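Local coordinates for putative oxidoreductase (Pseudomonas putida, PDB 3L6D), which is a putative oxidoreductase that probably binds NADP through a Rossmann-type domain, at residues Asp11-Gly16 and Pro67-Val72; Val35-Arg40 and Ala53-Ser58; Glu57-Ala62 and Pro86-Ala91; Ala61-Ser66 and Arg95-Tyr100; Gly119-Lys124 and Thr144-Ala149. All blocks are in the same frame, centred on the assembly; numbering follows the deposited sequence.

Contact 1: residues Asp11-Gly16 and Pro67-Val72; sequences DVSVIG and PATIFV
Ile15 lays its end methyl CD1 obliquely over Thr69, meeting Thr69 CG2 at 3.7 Å. Thr69 CG2, turned anti to its own N by a chi1 of -65° that sets OG1 beside that N, is the bump that fills the hollow between Ile15 and Ser13. Thr69 OG1 rests against Ser13 CB at 3.6 Å. Replacing Thr69 by an alanine would strip off both branches and is likely to open a gap beside Ile15 CD1 and Ser13 CB. On the reverse side of the sheet, Ile70 pushes CD1 into Val12 CG2 at 3.7 Å. The two strands, 12-15 and 68-71, are parallel central neighbours in the Rossmann fold, and Gly16 begins a GxGxxG-type turn, consistent with dinucleotide binding. Four backbone bonds join them, the shortest from Ile70 N to Ser13 O at 2.7 Å. Gly16 CA comes within 3.5 Å of Val72 O, where any CB would collide. At the other end the Pro67 ring leans its CD on Asp11 O at 3.6 Å. Helix 59-65 covers the Ser13 face, its Ala62 O taking a hydrogen bond with Ser13 OG.

Contact 2: residues Val35-Arg40 and Ala53-Ser58; sequences VAIWNR and AHLCES
With CG anti to the backbone N (chi1 177°) and chi2 at 90°, Trp38 brings its pyrrole side over the backbone of Ser58. Trp38 CD1 stands 3.4 Å from Ser58 C, which lies over one ring face. Cys56 O and Glu57 O come instead to the edge of the indole, near its plane, Cys56 O at 3.5 Å from Trp38 CD1. Ile37 differs: chi1 of 63° sets CG1 between its own N and carbonyl carbon, and Ile37 CG1 reaches 4.2 Å from Leu55 CD1. Its other branch, CG2, faces Ala53 CB at 4.1 Å. On the reverse side of the strands Cys56 SG sits on Ala36 CB at 3.7 Å, and that methyl also lies at the edge of the His54 ring, near its plane. Three backbone bonds bind the strands in parallel register; in the middle one Ile37 N reaches His54 O at 2.9 Å. Strands 35-38 and 54-55 form one beta-alpha-beta unit of the Rossmann fold, with helix 42-50 packing its Leu48 on Ile37 and Ala53. Strand 54-55 is outermost within this chain, strand 12-15 flanks 35-38 across the sheet, and helix 59-65 sets Val59 against Trp38.

Contact 3: residues Glu57-Ala62 and Pro86-Ala91; sequences ESVKAA and PGVARA
One water bridges Lys60 and Pro86, accepting from Lys60 N at 3.1 Å and giving a weak bond to Pro86 O at 3.4 Å. The same carbonyl oxygen is approached by the aliphatic part of the lysine: Lys60 CD lies 3.1 Å from Pro86 O, a tight contact, and CE stands close beside it. The torsions explain the approach. A chi1 of 67° puts CG between the lysine's own N and carbonyl carbon, which sends the chain across toward the turn at Pro86 and Gly87. Bends at chi3 and chi4 then carry the ammonium end away, so the methylenes rather than the charge make this contact. Gly87 suits the place, since its phi is positive and a CB would run into Lys60 CD. Deeper in, Val59 CG1 meets Val88 CG2 at an angle, 3.8 Å away. Ala91 presents its methyl to the backbone of helix 59-65, CB meeting Lys60 O at 3.8 Å and Lys60 CB at 4.0 Å. Both segments are helix starts. Ser58 is the N-cap of one, its OG accepting from Ala61 N at 3.1 Å, and Gly87 holds the N-cap position of the other. Polar and solvent-near at the Lys60 end, the contact becomes apolar toward the two valines. Helix 59-65 is thus layered between the sheet, where Ile15 of strand 12-15 touches Val59 and Ala62, and the short helix 88-92, whose Val88 and Ala91 continue onto Leu63.

Contact 4: residues Ala61-Ser66 and Arg95-Tyr100; sequences AALSAS and RTIVDY
Arg95 sets its guanidinium edge against the last turn of helix 59-65 and takes two backbone carbonyls there. NH2 gives the straighter bond, to Ser64 O at 3.1 Å with 163° at the hydrogen, and this oxygen lies in the guanidinium plane. NE gives the more bent one, to Leu63 O at 3.0 Å with 133°, the oxygen tilted somewhat out of that plane. The methylene just before, CD, is pressed between Leu63 O and Ser66 O, 3.3 Å from each. A bend at chi2 (-60°) brings the otherwise extended tail round to the helix. Carbonyls at a helix's C-terminal end carry partial negative charge, so a positive group here would probably be favoured. The setting is the Rossmann fold: helix 59-65 runs into strand 68-71, which pairs with strand 96-99, and the helix packs over that layer of strands. A leucine in place of Arg95 would probably leave Leu63 O and Ser64 O without their donors and the end of the helix without its balancing charge. The tight, buried part lies further in, where Leu63 CD2 meets Ile97 CD1 at 3.5 Å. Toward solvent the packing thins: Ser64 is exposed, points its CB away, and bonds through OG to Lys60 O, meeting Arg95 mainly through its carbonyl. Phe8 touches Arg95, and Leu92 of helix 88-92 backs both Leu63 and Ile97.

Contact 5: residues Gly119-Lys124 and Thr144-Ala149; sequences GGHYVK and TGDREA
The antiparallel hairpin of strands 121-128 and 140-145 is joined here by the hydrogen-bonded pair Lys124 and Thr144, just before the chain turns into helix 147-152. Lys124 N reaches Thr144 O at 2.9 Å, and Thr144 N returns the bond to Lys124 O. Their side chains run side by side in the same direction, Thr144 CG2 against Lys124 CB at 3.8 Å. Next along, Val123 faces Gly145, which has no side chain: any CB there would strike Tyr122 O. That oxygen accepts instead from Asp146 N, at 3.0 Å. Asp146 then does two jobs. As N-cap of helix 147-152 it accepts the Ala149 N-H on OD1 at 2.8 Å, met from above the carboxylate plane. Its other oxygen, OD2, takes a hydrogen from a water at 2.7 Å that also accepts from Tyr122 N, so the strand is tied to the helix start through solvent. With CG anti to N (chi1 -170°), the carboxylate of Asp146 reaches across to His121; OD2 lies at the edge of the imidazole, 3.5 Å from ND1, and the two planes stand 79° apart. The methyl of Ala149 closes the corner, its CB on His121 CB at 3.5 Å and on Val123 CG2. Around this corner, strand 96-99 borders 121-128 on its other side, helix 105-117 packs on Tyr122, and the long helix 169-199 covers Thr144 and Lys124.

How the contacts relate
From the N terminus, strand 12-15 comes first, set inside the sheet, and contact 1 closes a long loop from it to strand 68-71. Contact 2 is nested in that loop, adding strand 54-55 beside 35-38. Contact 3 follows on from contact 2, sharing Glu57 and Ser58, and links the start of helix 59-65 to helix 88-92. Contact 4 begins in the same helix, shares Ala61 and Ala62 with contact 3, and ties it to strand 96-99. Both cross contact 1, since their segments alternate with its own. Contact 5 closes last and in series: its strand 121-128 borders 96-99, where Asp99 hydrogen-bonds Tyr122, and ends the parallel run, its hairpin partner 140-145 turning antiparallel.

Contact 1: residues Asp11-Gly16 and Pro67-Val72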
# COMPACT_ATOMS: atom_id res chain seq x y z
N ASP B 11 38.12 4.30 3.55
CA ASP B 11 37.05 5.17 3.10
C ASP B 11 35.99 5.42 4.17
O ASP B 11 35.30 6.45 4.16
CB ASP B 11 36.41 4.51 1.88
CG ASP B 11 37.36 4.40 0.75
OD1 ASP B 11 37.90 5.45 0.35
OD2 ASP B 11 37.60 3.27 0.28
N VAL B 12 35.84 4.46 5.06
CA VAL B 12 34.72 4.46 6.03
C VAL B 12 35.01 3.47 7.13
O VAL B 12 35.57 2.40 6.89
CB VAL B 12 33.36 4.14 5.35
CG1 VAL B 12 33.37 2.76 4.66
CG2 VAL B 12 32.17 4.26 6.37
N SER B 13 34.62 3.81 8.36
CA SER B 13 34.76 2.86 9.45
C SER B 13 33.33 2.57 9.90
O SER B 13 32.44 3.39 9.68
CB SER B 13 35.53 3.48 10.64
OG SER B 13 36.90 3.71 10.28
N VAL B 14 33.13 1.39 10.47
CA VAL B 14 31.81 0.98 10.97
C VAL B 14 32.00 0.46 12.38
O VAL B 14 32.81 -0.45 12.62
CB VAL B 14 31.16 -0.14 10.08
CG1 VAL B 14 29.73 -0.48 10.58
CG2 VAL B 14 31.09 0.28 8.65
N ILE B 15 31.23 1.01 13.27
CA ILE B 15 31.30 0.66 14.63
C ILE B 15 29.97 0.12 15.09
O ILE B 15 28.95 0.74 15.02
CB ILE B 15 31.71 1.85 15.42
CG1 ILE B 15 33.18 2.11 15.20
CG2 ILE B 15 31.43 1.65 16.84
CD1 ILE B 15 33.63 3.20 15.92
N GLY B 16 30.05 -1.08 15.57
CA GLY B 16 28.93 -1.87 15.98
C GLY B 16 28.69 -2.83 14.86
O GLY B 16 28.44 -2.44 13.74
N PRO B 67 37.57 9.09 7.09
CA PRO B 67 37.01 10.45 7.27
C PRO B 67 35.57 10.42 7.86
O PRO B 67 35.12 11.40 8.44
CB PRO B 67 37.04 11.02 5.83
CG PRO B 67 36.88 9.81 4.97
CD PRO B 67 37.71 8.74 5.65
N ALA B 68 34.90 9.27 7.75
CA ALA B 68 33.54 9.09 8.31
C ALA B 68 33.47 7.74 9.02
O ALA B 68 34.03 6.75 8.54
CB ALA B 68 32.49 9.13 7.22
N THR B 69 32.70 7.70 10.10
CA THR B 69 32.49 6.47 10.81
C THR B 69 30.97 6.28 10.93
O THR B 69 30.23 7.20 11.33
CB THR B 69 33.11 6.50 12.23
OG1 THR B 69 34.53 6.59 12.13
CG2 THR B 69 32.77 5.23 12.97
N ILE B 70 30.49 5.09 10.58
CA ILE B 70 29.09 4.80 10.71
C ILE B 70 28.88 4.14 12.09
O ILE B 70 29.57 3.17 12.42
CB ILE B 70 28.68 3.87 9.58
CG1 ILE B 70 28.66 4.65 8.26
CG2 ILE B 70 27.29 3.25 9.81
CD1 ILE B 70 28.54 3.71 7.12
N PHE B 71 27.95 4.67 12.90
CA PHE B 71 27.62 4.09 14.22
C PHE B 71 26.30 3.31 14.14
O PHE B 71 25.30 3.84 13.66
CB PHE B 71 27.36 5.14 15.29
CG PHE B 71 28.58 5.72 15.93
CD1 PHE B 71 29.73 5.95 15.23
CD2 PHE B 71 28.51 6.14 17.24
CE1 PHE B 71 30.86 6.51 15.84
CE2 PHE B 71 29.61 6.72 17.87
CZ PHE B 71 30.80 6.91 17.16
N VAL B 72 26.30 2.06 14.58
CA VAL B 72 25.07 1.28 14.57
C VAL B 72 25.12 0.46 15.85
O VAL B 72 25.62 -0.65 15.87
CB VAL B 72 24.92 0.33 13.34
CG1 VAL B 72 23.44 0.05 13.11
CG2 VAL B 72 25.53 0.89 12.08

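Contact 2: residues Val35-Arg40 and Ala53-Ser58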
# COMPACT_ATOMS: atom_id res chain seq x y z
N VAL B 35 37.22 -0.65 4.15
CA VAL B 35 36.40 -0.52 5.40
C VAL B 35 37.17 -0.97 6.64
O VAL B 35 37.74 -2.07 6.67
CB VAL B 35 35.09 -1.37 5.29
CG1 VAL B 35 34.16 -1.12 6.53
CG2 VAL B 35 34.31 -1.09 3.98
N ALA B 36 37.15 -0.14 7.69
CA ALA B 36 37.72 -0.51 8.95
C ALA B 36 36.58 -0.66 9.94
O ALA B 36 35.55 0.00 9.81
CB ALA B 36 38.73 0.56 9.41
N ILE B 37 36.74 -1.59 10.88
CA ILE B 37 35.64 -1.92 11.83
C ILE B 37 36.17 -2.04 13.23
O ILE B 37 37.39 -2.28 13.47
CB ILE B 37 34.91 -3.26 11.47
CG1 ILE B 37 35.92 -4.43 11.57
CG2 ILE B 37 34.19 -3.16 10.05
CD1 ILE B 37 35.27 -5.80 11.46
N TRP B 38 35.24 -1.89 14.18
CA TRP B 38 35.53 -2.18 15.57
C TRP B 38 34.22 -2.67 16.15
O TRP B 38 33.16 -2.19 15.79
CB TRP B 38 36.00 -0.94 16.35
CG TRP B 38 36.24 -1.23 17.83
CD1 TRP B 38 37.40 -1.65 18.43
CD2 TRP B 38 35.27 -1.16 18.87
NE1 TRP B 38 37.21 -1.83 19.79
CE2 TRP B 38 35.91 -1.53 20.08
CE3 TRP B 38 33.92 -0.80 18.90
CZ2 TRP B 38 35.22 -1.57 21.30
CZ3 TRP B 38 33.24 -0.85 20.12
CH2 TRP B 38 33.89 -1.23 21.30
N ASN B 39 34.32 -3.63 17.05
CA ASN B 39 33.20 -4.09 17.80
C ASN B 39 33.61 -4.87 19.02
O ASN B 39 34.79 -4.96 19.37
CB ASN B 39 32.38 -5.02 16.96
CG ASN B 39 30.98 -5.08 17.42
OD1 ASN B 39 30.24 -4.13 17.25
ND2 ASN B 39 30.60 -6.18 18.06
N ARG B 40 32.59 -5.48 19.65
CA ARG B 40 32.77 -6.44 20.75
C ARG B 40 32.38 -7.88 20.32
O ARG B 40 32.23 -8.77 21.17
CB ARG B 40 31.93 -5.99 21.95
CG ARG B 40 32.10 -4.49 22.32
CD ARG B 40 31.46 -4.19 23.70
NE ARG B 40 31.63 -2.81 24.17
CZ ARG B 40 32.32 -2.46 25.26
NH1 ARG B 40 32.93 -3.38 26.01
NH2 ARG B 40 32.42 -1.17 25.61
N ALA B 53 37.56 -6.50 5.53
CA ALA B 53 37.61 -5.40 6.53
C ALA B 53 38.88 -5.40 7.39
O ALA B 53 39.41 -6.48 7.73
CB ALA B 53 36.36 -5.40 7.45
N HIS B 54 39.32 -4.21 7.80
CA HIS B 54 40.49 -4.07 8.68
C HIS B 54 39.93 -3.97 10.10
O HIS B 54 39.13 -3.09 10.37
CB HIS B 54 41.23 -2.77 8.37
CG HIS B 54 42.31 -2.45 9.37
ND1 HIS B 54 43.57 -3.01 9.31
CD2 HIS B 54 42.31 -1.63 10.45
CE1 HIS B 54 44.30 -2.55 10.31
NE2 HIS B 54 43.55 -1.72 11.02
N LEU B 55 40.35 -4.86 10.98
CA LEU B 55 39.94 -4.80 12.38
C LEU B 55 40.83 -3.80 13.14
O LEU B 55 42.08 -3.92 13.12
CB LEU B 55 40.06 -6.20 13.02
CG LEU B 55 39.71 -6.32 14.50
CD1 LEU B 55 38.25 -5.90 14.73
CD2 LEU B 55 40.02 -7.78 14.98
N CYS B 56 40.20 -2.84 13.80
CA CYS B 56 40.93 -1.83 14.57
C CYS B 56 40.96 -2.24 16.03
O CYS B 56 40.07 -2.93 16.51
CB CYS B 56 40.24 -0.45 14.48
SG CYS B 56 40.12 0.27 12.82
N GLU B 57 41.96 -1.76 16.74
CA GLU B 57 42.14 -2.14 18.15
C GLU B 57 41.17 -1.41 19.11
O GLU B 57 40.92 -1.87 20.24
CB GLU B 57 43.61 -1.92 18.55
CG GLU B 57 44.06 -0.46 18.67
CD GLU B 57 45.54 -0.34 19.04
OE1 GLU B 57 46.17 -1.37 19.35
OE2 GLU B 57 46.08 0.80 19.02
N SER B 58 40.61 -0.29 18.66
CA SER B 58 39.81 0.54 19.56
C SER B 58 38.86 1.40 18.76
O SER B 58 39.05 1.57 17.54
CB SER B 58 40.72 1.48 20.36
OG SER B 58 41.44 2.35 19.52

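Contact 3: residues Glu57-Ala62 and Pro86-Ala91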
# COMPACT_ATOMS: atom_id res chain seq x y z
N GLU B 57 41.96 -1.76 16.74
CA GLU B 57 42.14 -2.14 18.15
C GLU B 57 41.17 -1.41 19.11
O GLU B 57 40.92 -1.87 20.24
CB GLU B 57 43.61 -1.92 18.55
CG GLU B 57 44.06 -0.46 18.67
CD GLU B 57 45.54 -0.34 19.04
OE1 GLU B 57 46.17 -1.37 19.35
OE2 GLU B 57 46.08 0.80 19.02
N SER B 58 40.61 -0.29 18.66
CA SER B 58 39.81 0.54 19.56
C SER B 58 38.86 1.40 18.76
O SER B 58 39.05 1.57 17.54
CB SER B 58 40.72 1.48 20.36
OG SER B 58 41.44 2.35 19.52
N VAL B 59 37.86 1.97 19.47
CA VAL B 59 37.01 3.04 18.92
C VAL B 59 37.85 4.19 18.35
O VAL B 59 37.64 4.60 17.21
CB VAL B 59 35.99 3.56 19.94
CG1 VAL B 59 35.17 4.74 19.36
CG2 VAL B 59 35.07 2.42 20.42
N LYS B 60 38.82 4.69 19.11
CA LYS B 60 39.60 5.84 18.65
C LYS B 60 40.38 5.54 17.37
O LYS B 60 40.46 6.40 16.49
CB LYS B 60 40.49 6.45 19.75
CG LYS B 60 41.65 5.60 20.27
CD LYS B 60 42.37 6.27 21.45
CE LYS B 60 42.94 5.21 22.41
NZ LYS B 60 44.27 4.75 21.90
N ALA B 61 40.91 4.32 17.25
CA ALA B 61 41.61 3.94 16.02
C ALA B 61 40.67 3.90 14.79
O ALA B 61 41.05 4.31 13.70
CB ALA B 61 42.33 2.58 16.20
N ALA B 62 39.48 3.37 14.98
CA ALA B 62 38.46 3.31 13.92
C ALA B 62 38.03 4.72 13.46
O ALA B 62 37.90 5.00 12.25
CB ALA B 62 37.28 2.51 14.41
N PRO B 86 38.55 5.99 26.12
CA PRO B 86 39.84 6.73 26.17
C PRO B 86 40.25 7.36 24.83
O PRO B 86 40.38 6.63 23.84
CB PRO B 86 40.86 5.66 26.60
CG PRO B 86 40.14 4.34 26.48
CD PRO B 86 38.69 4.62 26.65
N GLY B 87 40.42 8.69 24.82
CA GLY B 87 40.92 9.43 23.64
C GLY B 87 39.94 9.57 22.47
O GLY B 87 40.30 9.99 21.37
N VAL B 88 38.70 9.19 22.71
CA VAL B 88 37.70 9.27 21.68
C VAL B 88 37.41 10.72 21.32
O VAL B 88 37.40 11.06 20.15
CB VAL B 88 36.43 8.48 22.06
CG1 VAL B 88 35.27 8.79 21.10
CG2 VAL B 88 36.76 7.00 22.02
N ALA B 89 37.21 11.58 22.33
CA ALA B 89 36.91 12.98 22.08
C ALA B 89 37.92 13.58 21.11
O ALA B 89 37.53 14.17 20.07
CB ALA B 89 36.85 13.78 23.37
N ARG B 90 39.20 13.40 21.41
CA ARG B 90 40.25 13.89 20.53
C ARG B 90 40.13 13.30 19.11
O ARG B 90 40.32 14.02 18.14
CB ARG B 90 41.64 13.67 21.16
CG ARG B 90 42.76 14.58 20.65
CD ARG B 90 43.79 13.73 19.94
NE ARG B 90 44.75 14.44 19.07
CZ ARG B 90 44.51 14.85 17.82
NH1 ARG B 90 43.30 14.68 17.27
NH2 ARG B 90 45.47 15.45 17.12
N ALA B 91 39.76 12.02 18.99
CA ALA B 91 39.68 11.37 17.66
C ALA B 91 38.45 11.73 16.84
O ALA B 91 38.40 11.43 15.64
CB ALA B 91 39.82 9.86 17.79
O HOH W 1 38.84 4.08 22.11

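Contact 4: residues Ala61-Ser66 and Arg95-Tyr100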
# COMPACT_ATOMS: atom_id res chain seq x y z
N ALA B 61 40.91 4.32 17.25
CA ALA B 61 41.61 3.94 16.02
C ALA B 61 40.67 3.90 14.79
O ALA B 61 41.05 4.31 13.70
CB ALA B 61 42.33 2.58 16.20
N ALA B 62 39.48 3.37 14.98
CA ALA B 62 38.46 3.31 13.92
C ALA B 62 38.03 4.72 13.46
O ALA B 62 37.90 5.00 12.25
CB ALA B 62 37.28 2.51 14.41
N LEU B 63 37.86 5.64 14.44
CA LEU B 63 37.55 7.04 14.13
C LEU B 63 38.64 7.71 13.33
O LEU B 63 38.33 8.45 12.37
CB LEU B 63 37.25 7.84 15.41
CG LEU B 63 35.95 7.43 16.09
CD1 LEU B 63 35.85 8.11 17.49
CD2 LEU B 63 34.76 7.81 15.19
N SER B 64 39.90 7.42 13.69
CA SER B 64 41.04 8.04 13.06
C SER B 64 41.26 7.49 11.66
O SER B 64 41.74 8.20 10.76
CB SER B 64 42.32 7.86 13.92
OG SER B 64 42.19 8.59 15.15
N ALA B 65 40.87 6.24 11.46
CA ALA B 65 41.25 5.51 10.22
C ALA B 65 40.55 6.00 8.97
O ALA B 65 41.04 5.77 7.86
CB ALA B 65 41.00 4.01 10.38
N SER B 66 39.38 6.64 9.13
CA SER B 66 38.54 7.01 7.96
C SER B 66 37.97 8.41 8.15
O SER B 66 37.80 8.82 9.28
CB SER B 66 37.35 6.03 7.87
OG SER B 66 37.81 4.68 7.87
N ARG B 95 36.11 14.55 11.92
CA ARG B 95 35.48 13.31 11.43
C ARG B 95 33.99 13.48 11.41
O ARG B 95 33.42 14.19 12.22
CB ARG B 95 35.82 12.11 12.36
CG ARG B 95 37.33 11.84 12.56
CD ARG B 95 37.92 11.54 11.18
NE ARG B 95 39.28 11.05 11.25
CZ ARG B 95 40.38 11.81 11.25
NH1 ARG B 95 40.29 13.14 11.22
NH2 ARG B 95 41.57 11.22 11.29
N THR B 96 33.34 12.79 10.50
CA THR B 96 31.87 12.79 10.46
C THR B 96 31.39 11.46 11.05
O THR B 96 31.89 10.40 10.66
CB THR B 96 31.41 12.93 9.02
OG1 THR B 96 31.84 14.21 8.55
CG2 THR B 96 29.80 12.79 8.90
N ILE B 97 30.50 11.54 12.03
CA ILE B 97 29.83 10.36 12.58
C ILE B 97 28.50 10.29 11.89
O ILE B 97 27.70 11.26 11.97
CB ILE B 97 29.56 10.55 14.10
CG1 ILE B 97 30.86 10.81 14.85
CG2 ILE B 97 28.84 9.34 14.71
CD1 ILE B 97 31.98 9.84 14.50
N VAL B 98 28.20 9.15 11.27
CA VAL B 98 26.86 8.90 10.68
C VAL B 98 26.12 7.88 11.56
O VAL B 98 26.50 6.70 11.61
CB VAL B 98 26.98 8.39 9.21
CG1 VAL B 98 25.57 8.32 8.53
CG2 VAL B 98 27.88 9.33 8.41
N ASP B 99 25.12 8.35 12.30
CA ASP B 99 24.51 7.63 13.40
C ASP B 99 23.19 7.03 12.97
O ASP B 99 22.20 7.76 12.83
CB ASP B 99 24.28 8.62 14.57
CG ASP B 99 23.82 7.95 15.86
OD1 ASP B 99 23.70 6.70 15.94
OD2 ASP B 99 23.59 8.71 16.81
N TYR B 100 23.19 5.70 12.75
CA TYR B 100 21.96 4.97 12.44
C TYR B 100 21.28 4.31 13.67
O TYR B 100 20.30 3.60 13.50
CB TYR B 100 22.20 3.90 11.36
CG TYR B 100 22.52 4.48 10.02
CD1 TYR B 100 21.52 4.90 9.17
CD2 TYR B 100 23.84 4.62 9.60
CE1 TYR B 100 21.81 5.45 7.91
CE2 TYR B 100 24.14 5.18 8.36
CZ TYR B 100 23.12 5.60 7.54
OH TYR B 100 23.40 6.14 6.31

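Contact 5: residues Gly119-Lys124 and Thr144-Ala149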
# COMPACT_ATOMS: atom_id res chain seq x y z
N GLY B 119 34.66 19.07 17.71
CA GLY B 119 35.13 19.46 16.37
C GLY B 119 34.84 18.45 15.27
O GLY B 119 35.44 18.49 14.17
N GLY B 120 33.92 17.54 15.53
CA GLY B 120 33.49 16.60 14.51
C GLY B 120 32.15 17.04 13.93
O GLY B 120 31.64 18.10 14.28
N HIS B 121 31.58 16.23 13.07
CA HIS B 121 30.32 16.59 12.43
C HIS B 121 29.41 15.44 12.66
O HIS B 121 29.86 14.28 12.62
CB HIS B 121 30.56 16.81 10.94
CG HIS B 121 31.69 17.74 10.68
ND1 HIS B 121 31.58 19.10 10.85
CD2 HIS B 121 32.98 17.50 10.31
CE1 HIS B 121 32.74 19.67 10.57
NE2 HIS B 121 33.61 18.73 10.24
N TYR B 122 28.15 15.73 12.95
CA TYR B 122 27.22 14.68 13.32
C TYR B 122 26.12 14.56 12.28
O TYR B 122 25.45 15.56 11.97
CB TYR B 122 26.63 14.98 14.70
CG TYR B 122 25.62 13.95 15.10
CD1 TYR B 122 26.02 12.74 15.69
CD2 TYR B 122 24.26 14.18 14.89
CE1 TYR B 122 25.07 11.80 16.08
CE2 TYR B 122 23.31 13.23 15.26
CZ TYR B 122 23.73 12.05 15.84
OH TYR B 122 22.76 11.11 16.18
N VAL B 123 25.97 13.39 11.67
CA VAL B 123 24.81 13.13 10.80
C VAL B 123 23.98 12.00 11.36
O VAL B 123 24.53 10.92 11.69
CB VAL B 123 25.26 12.76 9.34
CG1 VAL B 123 24.05 12.47 8.46
CG2 VAL B 123 26.10 13.88 8.72
N LYS B 124 22.68 12.22 11.48
CA LYS B 124 21.80 11.13 11.94
C LYS B 124 21.20 10.49 10.68
O LYS B 124 20.80 11.20 9.78
CB LYS B 124 20.66 11.67 12.82
CG LYS B 124 19.61 10.61 13.20
CD LYS B 124 18.41 11.29 13.99
CE LYS B 124 17.38 10.21 14.45
NZ LYS B 124 18.12 9.21 15.30
N THR B 144 19.78 13.73 8.61
CA THR B 144 19.57 15.05 9.20
C THR B 144 20.85 15.38 10.00
O THR B 144 21.78 14.58 10.00
CB THR B 144 18.27 15.11 10.06
OG1 THR B 144 18.01 16.47 10.42
CG2 THR B 144 18.33 14.27 11.31
N GLY B 145 20.89 16.54 10.65
CA GLY B 145 22.06 16.96 11.45
C GLY B 145 22.86 18.00 10.68
O GLY B 145 22.36 19.08 10.39
N ASP B 146 24.07 17.63 10.26
CA ASP B 146 25.00 18.54 9.61
C ASP B 146 24.92 18.41 8.09
O ASP B 146 25.39 17.42 7.51
CB ASP B 146 26.42 18.21 10.11
CG ASP B 146 27.47 19.25 9.71
OD1 ASP B 146 27.70 19.53 8.50
OD2 ASP B 146 28.13 19.75 10.63
N ARG B 147 24.33 19.42 7.43
CA ARG B 147 24.07 19.32 6.01
C ARG B 147 25.36 19.23 5.22
O ARG B 147 25.45 18.48 4.26
CB ARG B 147 23.26 20.55 5.49
CG ARG B 147 22.74 20.42 4.05
CD ARG B 147 21.91 21.69 3.60
NE ARG B 147 20.53 21.70 4.15
CZ ARG B 147 19.45 21.17 3.56
NH1 ARG B 147 19.53 20.57 2.37
NH2 ARG B 147 18.26 21.23 4.17
N GLU B 148 26.35 20.02 5.60
CA GLU B 148 27.63 20.05 4.86
C GLU B 148 28.34 18.69 4.95
O GLU B 148 28.77 18.15 3.94
CB GLU B 148 28.51 21.22 5.32
CG GLU B 148 27.89 22.60 5.00
CD GLU B 148 27.25 23.25 6.23
OE1 GLU B 148 26.29 22.68 6.80
OE2 GLU B 148 27.77 24.32 6.65
N ALA B 149 28.40 18.11 6.15
CA ALA B 149 29.03 16.78 6.29
C ALA B 149 28.25 15.69 5.53
O ALA B 149 28.85 14.75 4.93
CB ALA B 149 29.15 16.39 7.77
O HOH W 2 27.50 18.53 12.92